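Local coordinates for germination protein YpeB (Bacillus megaterium QM B1551, PDB 5BOI) that takes part in bacterial spore germination, probably as an inhibitory partner of a cell-wall lytic enzyme, and is represented here by its C-terminal PepSY-containing part, at residues T93-A107 against F118-I130. Residues are numbered along the deposited sequence; the frame is centred on the assembly and turned at random. Where two conformers were deposited one is given.
Sequences TKFLKDHRFESLVMA and FTFVEQTESGVRI. With SO4 (sulfate ion), chain B; SO4 (sulfate ion), chain C.
Phe-120 carries CG beside its backbone N and anti to the carbonyl carbon (chi1 -68°), a turn that lays the ring against the helix ending at Asp-98, while Met-106, with CG anti to its own N (chi1 -175°), borders the other face of that ring. Leu-96 sends CD1 over the middle of the first face, 3.6 Å from the Phe-120 ring centroid and 11° off the normal, a CH-pi contact well suited to a branched aliphatic tip. Met-106 lies opposite: its CB is 3.8 Å from CE2 of Phe-120, and its flexible thioether makes oblique Met-aromatic contacts with Phe-120 and Phe-118. At the ring edge Thr-93 OG1 comes within 3.6 Å of Phe-120 CE2; this hydroxyl is bonded to the carbonyl of Met-89, one helical turn back. An alanine in place of Phe-120 would probably open a gap between Leu-96 and Met-106 and weaken the seat of the helix on the hairpin.

The antiparallel strands 104-107 and 118-123 are held by backbone bonds. Val-105 and Val-121 form a hydrogen-bonded pair, Val-121 N giving to Val-105 O at 2.8 Å, and Ala-107 N reaches Thr-119 O at 2.7 Å. On the face away from the helix, Val-105 CG1 meets Val-121 CG2 at 3.9 Å, beta-branched residues fitting an extended backbone. Val-105 CG2 also covers one face of the Arg-129 guanidinium, whose NH2 and NH1 have long, weak ion pairs with Glu-185 and Glu-203.

The PepSY-family hairpin thus has two unlike sides: a largely apolar patch of Leu-104, Met-106 and Phe-120 that meets the helix, and one where Val-105 shields the flat of an arginine whose charge is probably eased in part by distant glutamates and by a sulfate, likely from the crystallisation liquor, lying in plane at its edge.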
loop_
_atom_site.group_PDB
_atom_site.type_symbol
_atom_site.label_atom_id
_atom_site.label_comp_id
_atom_site.label_asym_id
_atom_site.label_seq_id
_atom_site.Cartn_x
_atom_site.Cartn_y
_atom_site.Cartn_z
ATOM N N THR A 93 -8.223 1.381 5.822
ATOM C CA THR A 93 -8.957 0.420 5.000
ATOM C C THR A 93 -10.204 1.081 4.388
ATOM O O THR A 93 -10.488 0.922 3.192
ATOM C CB THR A 93 -9.350 -0.809 5.834
ATOM O OG1 THR A 93 -8.151 -1.427 6.356
ATOM C CG2 THR A 93 -10.171 -1.802 4.986
ATOM N N LYS A 94 -10.926 1.858 5.194
ATOM C CA LYS A 94 -12.155 2.508 4.727
ATOM C C LYS A 94 -11.858 3.539 3.646
ATOM O O LYS A 94 -12.586 3.653 2.654
ATOM C CB LYS A 94 -12.880 3.200 5.884
ATOM C CG LYS A 94 -14.127 3.976 5.416
ATOM C CD LYS A 94 -14.675 4.916 6.483
ATOM C CE LYS A 94 -15.959 5.628 6.005
ATOM N NZ LYS A 94 -16.864 4.740 5.211
ATOM N N PHE A 95 -10.783 4.290 3.855
ATOM C CA PHE A 95 -10.376 5.320 2.912
ATOM C C PHE A 95 -10.157 4.714 1.525
ATOM O O PHE A 95 -10.691 5.226 0.532
ATOM C CB PHE A 95 -9.101 6.016 3.387
ATOM C CG PHE A 95 -8.585 7.046 2.428
ATOM C CD1 PHE A 95 -9.066 8.341 2.464
ATOM C CD2 PHE A 95 -7.614 6.726 1.497
ATOM C CE1 PHE A 95 -8.594 9.294 1.589
ATOM C CE2 PHE A 95 -7.138 7.685 0.611
ATOM C CZ PHE A 95 -7.639 8.975 0.666
ATOM N N LEU A 96 -9.405 3.613 1.471
ATOM C CA LEU A 96 -9.114 2.963 0.190
ATOM C C LEU A 96 -10.400 2.557 -0.519
ATOM O O LEU A 96 -10.576 2.854 -1.698
ATOM C CB LEU A 96 -8.206 1.743 0.372
ATOM C CG LEU A 96 -6.766 2.096 0.771
ATOM C CD1 LEU A 96 -5.962 0.869 1.122
ATOM C CD2 LEU A 96 -6.114 2.873 -0.358
ATOM N N LYS A 97 -11.296 1.899 0.207
ATOM C CA LYS A 97 -12.554 1.448 -0.369
ATOM C C LYS A 97 -13.405 2.632 -0.821
ATOM O O LYS A 97 -14.064 2.564 -1.854
ATOM C CB LYS A 97 -13.317 0.580 0.633
ATOM C CG LYS A 97 -12.473 -0.556 1.193
ATOM C CD LYS A 97 -13.246 -1.837 1.358
ATOM C CE LYS A 97 -12.341 -3.042 1.147
ATOM N NZ LYS A 97 -11.784 -3.092 -0.236
ATOM N N ASP A 98 -13.381 3.720 -0.057
ATOM C CA ASP A 98 -14.141 4.917 -0.418
ATOM C C ASP A 98 -13.590 5.630 -1.652
ATOM O O ASP A 98 -14.303 6.425 -2.277
ATOM C CB ASP A 98 -14.194 5.917 0.746
ATOM C CG ASP A 98 -15.052 5.434 1.901
ATOM O OD1 ASP A 98 -15.858 4.505 1.698
ATOM O OD2 ASP A 98 -14.935 5.998 3.008
ATOM N N HIS A 99 -12.337 5.359 -2.006
ATOM C CA HIS A 99 -11.711 6.086 -3.105
ATOM C C HIS A 99 -11.303 5.189 -4.266
ATOM O O HIS A 99 -10.302 5.453 -4.929
ATOM C CB HIS A 99 -10.507 6.878 -2.594
ATOM C CG HIS A 99 -10.888 8.031 -1.721
ATOM N ND1 HIS A 99 -11.195 7.882 -0.385
ATOM C CD2 HIS A 99 -11.074 9.341 -2.006
ATOM C CE1 HIS A 99 -11.523 9.055 0.124
ATOM N NE2 HIS A 99 -11.459 9.959 -0.840
ATOM N N ARG A 100 -12.078 4.127 -4.486
ATOM C CA ARG A 100 -11.975 3.253 -5.661
ATOM C C ARG A 100 -10.735 2.364 -5.693
ATOM O O ARG A 100 -10.375 1.844 -6.748
ATOM C CB ARG A 100 -12.032 4.072 -6.958
ATOM C CG ARG A 100 -13.423 4.553 -7.329
ATOM C CD ARG A 100 -13.383 5.597 -8.442
ATOM N NE ARG A 100 -12.187 5.484 -9.274
ATOM C CZ ARG A 100 -11.775 6.425 -10.118
ATOM N NH1 ARG A 100 -10.673 6.241 -10.834
ATOM N NH2 ARG A 100 -12.465 7.549 -10.247
ATOM N N PHE A 101 -10.088 2.188 -4.546
ATOM C CA PHE A 101 -9.011 1.211 -4.436
ATOM C C PHE A 101 -9.577 -0.026 -3.784
ATOM O O PHE A 101 -9.573 -0.152 -2.559
ATOM C CB PHE A 101 -7.828 1.764 -3.639
ATOM C CG PHE A 101 -7.047 2.806 -4.376
ATOM C CD1 PHE A 101 -6.012 2.443 -5.218
ATOM C CD2 PHE A 101 -7.363 4.148 -4.246
ATOM C CE1 PHE A 101 -5.291 3.398 -5.909
ATOM C CE2 PHE A 101 -6.648 5.113 -4.938
ATOM C CZ PHE A 101 -5.612 4.739 -5.770
ATOM N N GLU A 102 -10.092 -0.927 -4.618
ATOM C CA GLU A 102 -10.736 -2.143 -4.147
ATOM C C GLU A 102 -9.797 -3.339 -4.306
ATOM O O GLU A 102 -8.822 -3.278 -5.066
ATOM C CB GLU A 102 -12.034 -2.410 -4.917
ATOM C CG GLU A 102 -12.859 -1.173 -5.241
ATOM C CD GLU A 102 -13.372 -0.472 -4.001
ATOM O OE1 GLU A 102 -13.622 -1.163 -2.991
ATOM O OE2 GLU A 102 -13.522 0.770 -4.036
ATOM N N SER A 103 -10.105 -4.411 -3.578
ATOM C CA SER A 103 -9.381 -5.686 -3.646
ATOM C C SER A 103 -7.955 -5.579 -3.104
ATOM O O SER A 103 -7.043 -6.239 -3.596
ATOM C CB SER A 103 -9.354 -6.230 -5.077
ATOM O OG SER A 103 -8.439 -5.497 -5.871
ATOM N N LEU A 104 -7.787 -4.749 -2.083
ATOM C CA LEU A 104 -6.514 -4.671 -1.357
ATOM C C LEU A 104 -6.665 -5.331 0.008
ATOM O O LEU A 104 -7.761 -5.350 0.570
ATOM C CB LEU A 104 -6.094 -3.214 -1.217
ATOM C CG LEU A 104 -5.702 -2.530 -2.529
ATOM C CD1 LEU A 104 -5.615 -1.037 -2.336
ATOM C CD2 LEU A 104 -4.352 -3.054 -3.003
ATOM N N VAL A 105 -5.578 -5.877 0.548
ATOM C CA VAL A 105 -5.611 -6.396 1.909
ATOM C C VAL A 105 -4.363 -5.890 2.646
ATOM O O VAL A 105 -3.328 -5.684 2.019
ATOM C CB VAL A 105 -5.681 -7.932 1.902
ATOM C CG1 VAL A 105 -4.552 -8.499 1.074
ATOM C CG2 VAL A 105 -5.666 -8.501 3.319
ATOM N N MET A 106 -4.456 -5.682 3.954
ATOM C CA MET A 106 -3.318 -5.084 4.682
ATOM C C MET A 106 -2.194 -6.101 4.821
ATOM O O MET A 106 -2.442 -7.270 5.134
ATOM C CB MET A 106 -3.729 -4.585 6.060
ATOM C CG MET A 106 -2.590 -3.838 6.778
ATOM S SD MET A 106 -3.255 -3.150 8.278
ATOM C CE MET A 106 -4.048 -4.635 8.892
ATOM N N ALA A 107 -0.962 -5.654 4.586
ATOM C CA ALA A 107 0.205 -6.518 4.713
ATOM C C ALA A 107 1.154 -6.099 5.839
ATOM O O ALA A 107 1.800 -6.957 6.457
ATOM C CB ALA A 107 0.968 -6.562 3.393
ATOM N N PHE A 118 1.095 2.016 6.924
ATOM C CA PHE A 118 0.470 0.788 6.454
ATOM C C PHE A 118 0.853 0.450 5.023
ATOM O O PHE A 118 1.025 1.346 4.194
ATOM C CB PHE A 118 -1.049 0.921 6.531
ATOM C CG PHE A 118 -1.543 1.309 7.878
ATOM C CD1 PHE A 118 -1.498 0.406 8.919
ATOM C CD2 PHE A 118 -2.051 2.576 8.111
ATOM C CE1 PHE A 118 -1.949 0.752 10.167
ATOM C CE2 PHE A 118 -2.524 2.921 9.366
ATOM C CZ PHE A 118 -2.465 2.004 10.393
ATOM N N THR A 119 0.987 -0.845 4.738
ATOM C CA THR A 119 1.122 -1.304 3.355
ATOM C C THR A 119 -0.010 -2.281 3.057
ATOM O O THR A 119 -0.296 -3.164 3.864
ATOM C CB THR A 119 2.475 -1.990 3.090
ATOM O OG1 THR A 119 3.545 -1.091 3.427
ATOM C CG2 THR A 119 2.574 -2.404 1.618
ATOM N N PHE A 120 -0.675 -2.090 1.916
ATOM C CA PHE A 120 -1.748 -2.964 1.472
ATOM C C PHE A 120 -1.289 -3.600 0.176
ATOM O O PHE A 120 -0.495 -2.984 -0.546
ATOM C CB PHE A 120 -3.039 -2.165 1.220
ATOM C CG PHE A 120 -3.663 -1.608 2.463
ATOM C CD1 PHE A 120 -3.152 -0.462 3.065
ATOM C CD2 PHE A 120 -4.750 -2.232 3.043
ATOM C CE1 PHE A 120 -3.726 0.063 4.217
ATOM C CE2 PHE A 120 -5.324 -1.713 4.203
ATOM C CZ PHE A 120 -4.805 -0.570 4.788
ATOM N N VAL A 121 -1.757 -4.815 -0.137
ATOM C CA VAL A 121 -1.387 -5.447 -1.396
ATOM C C VAL A 121 -2.607 -5.974 -2.150
ATOM O O VAL A 121 -3.645 -6.270 -1.558
ATOM C CB VAL A 121 -0.406 -6.618 -1.200
ATOM C CG1 VAL A 121 0.905 -6.130 -0.582
ATOM C CG2 VAL A 121 -1.033 -7.722 -0.323
ATOM N N GLU A 122 -2.455 -6.103 -3.462
ATOM C CA GLU A 122 -3.536 -6.556 -4.307
ATOM C C GLU A 122 -3.873 -8.011 -4.028
ATOM O O GLU A 122 -2.985 -8.849 -3.790
ATOM C CB GLU A 122 -3.179 -6.380 -5.780
ATOM C CG GLU A 122 -4.325 -6.766 -6.716
ATOM C CD GLU A 122 -3.900 -6.828 -8.159
ATOM O OE1 GLU A 122 -2.685 -6.975 -8.412
ATOM O OE2 GLU A 122 -4.780 -6.733 -9.040
ATOM N N GLN A 123 -5.167 -8.307 -4.069
ATOM C CA GLN A 123 -5.637 -9.673 -3.948
ATOM C C GLN A 123 -6.355 -10.048 -5.260
ATOM O O GLN A 123 -7.228 -9.300 -5.709
ATOM C CB GLN A 123 -6.534 -9.752 -2.709
ATOM C CG GLN A 123 -7.502 -10.885 -2.578
ATOM C CD GLN A 123 -8.347 -10.708 -1.328
ATOM O OE1 GLN A 123 -9.300 -9.927 -1.310
ATOM N NE2 GLN A 123 -7.976 -11.407 -0.263
ATOM N N THR A 124 -5.961 -11.156 -5.896
ATOM C CA THR A 124 -6.609 -11.595 -7.149
ATOM C C THR A 124 -8.016 -12.115 -6.874
ATOM O O THR A 124 -8.418 -12.242 -5.722
ATOM C CB THR A 124 -5.834 -12.723 -7.878
ATOM O OG1 THR A 124 -5.922 -13.921 -7.104
ATOM C CG2 THR A 124 -4.335 -12.349 -8.077
ATOM N N GLU A 125 -8.713 -12.480 -7.953
ATOM C CA GLU A 125 -10.099 -12.973 -7.897
ATOM C C GLU A 125 -10.223 -14.132 -6.907
ATOM O O GLU A 125 -11.135 -14.160 -6.095
ATOM C CB GLU A 125 -10.538 -13.392 -9.305
ATOM C CG GLU A 125 -11.908 -14.021 -9.413
ATOM C CD GLU A 125 -12.231 -14.398 -10.849
ATOM O OE1 GLU A 125 -12.264 -15.609 -11.153
ATOM O OE2 GLU A 125 -12.442 -13.478 -11.668
ATOM N N SER A 126 -9.249 -15.042 -6.931
ATOM C CA SER A 126 -9.275 -16.225 -6.067
ATOM C C SER A 126 -8.532 -16.025 -4.737
ATOM O O SER A 126 -8.455 -16.949 -3.927
ATOM C CB SER A 126 -8.703 -17.443 -6.814
ATOM O OG SER A 126 -7.294 -17.330 -7.013
ATOM N N GLY A 127 -8.018 -14.823 -4.481
ATOM C CA GLY A 127 -7.503 -14.530 -3.160
ATOM C C GLY A 127 -5.987 -14.598 -3.057
ATOM O O GLY A 127 -5.441 -14.431 -1.958
ATOM N N VAL A 128 -5.309 -14.789 -4.183
ATOM C CA VAL A 128 -3.833 -14.785 -4.153
ATOM C C VAL A 128 -3.319 -13.357 -3.861
ATOM O O VAL A 128 -3.745 -12.390 -4.506
ATOM C CB VAL A 128 -3.230 -15.301 -5.474
ATOM C CG1 VAL A 128 -1.693 -15.329 -5.374
ATOM C CG2 VAL A 128 -3.764 -16.705 -5.818
ATOM N N ARG A 129 -2.409 -13.215 -2.896
ATOM C CA ARG A 129 -1.880 -11.893 -2.520
ATOM C C ARG A 129 -0.668 -11.529 -3.374
ATOM O O ARG A 129 0.327 -12.254 -3.380
ATOM C CB ARG A 129 -1.507 -11.870 -1.040
ATOM C CG ARG A 129 -2.770 -11.825 -0.185
ATOM C CD ARG A 129 -2.584 -12.127 1.280
ATOM N NE ARG A 129 -3.900 -12.366 1.873
ATOM C CZ ARG A 129 -4.144 -12.450 3.175
ATOM N NH1 ARG A 129 -3.155 -12.319 4.052
ATOM N NH2 ARG A 129 -5.384 -12.666 3.596
ATOM N N ILE A 130 -0.761 -10.421 -4.095
ATOM C CA ILE A 130 0.299 -10.023 -5.014
ATOM C C ILE A 130 1.114 -8.926 -4.333
ATOM O O ILE A 130 0.809 -7.734 -4.450
ATOM C CB ILE A 130 -0.252 -9.493 -6.353
ATOM C CG1 ILE A 130 -1.316 -10.424 -6.944
ATOM C CG2 ILE A 130 0.868 -9.216 -7.325
ATOM C CD1 ILE A 130 -0.816 -11.801 -7.284
HETATM S S SO4 B . -6.799 -15.942 -10.246
HETATM O O1 SO4 B . -6.216 -14.895 -11.077
HETATM O O2 SO4 B . -6.170 -15.941 -8.931
HETATM O O3 SO4 B . -8.234 -15.694 -10.115
HETATM O O4 SO4 B . -6.589 -17.242 -10.874
HETATM S S SO4 C . -10.040 -13.954 2.282
HETATM O O1 SO4 C . -9.606 -13.030 1.234
HETATM O O2 SO4 C . -9.088 -13.929 3.388
HETATM O O3 SO4 C . -10.134 -15.316 1.752
HETATM O O4 SO4 C . -11.350 -13.522 2.777
HETATM O O HOH W 1 -1.300 -9.885 3.606
#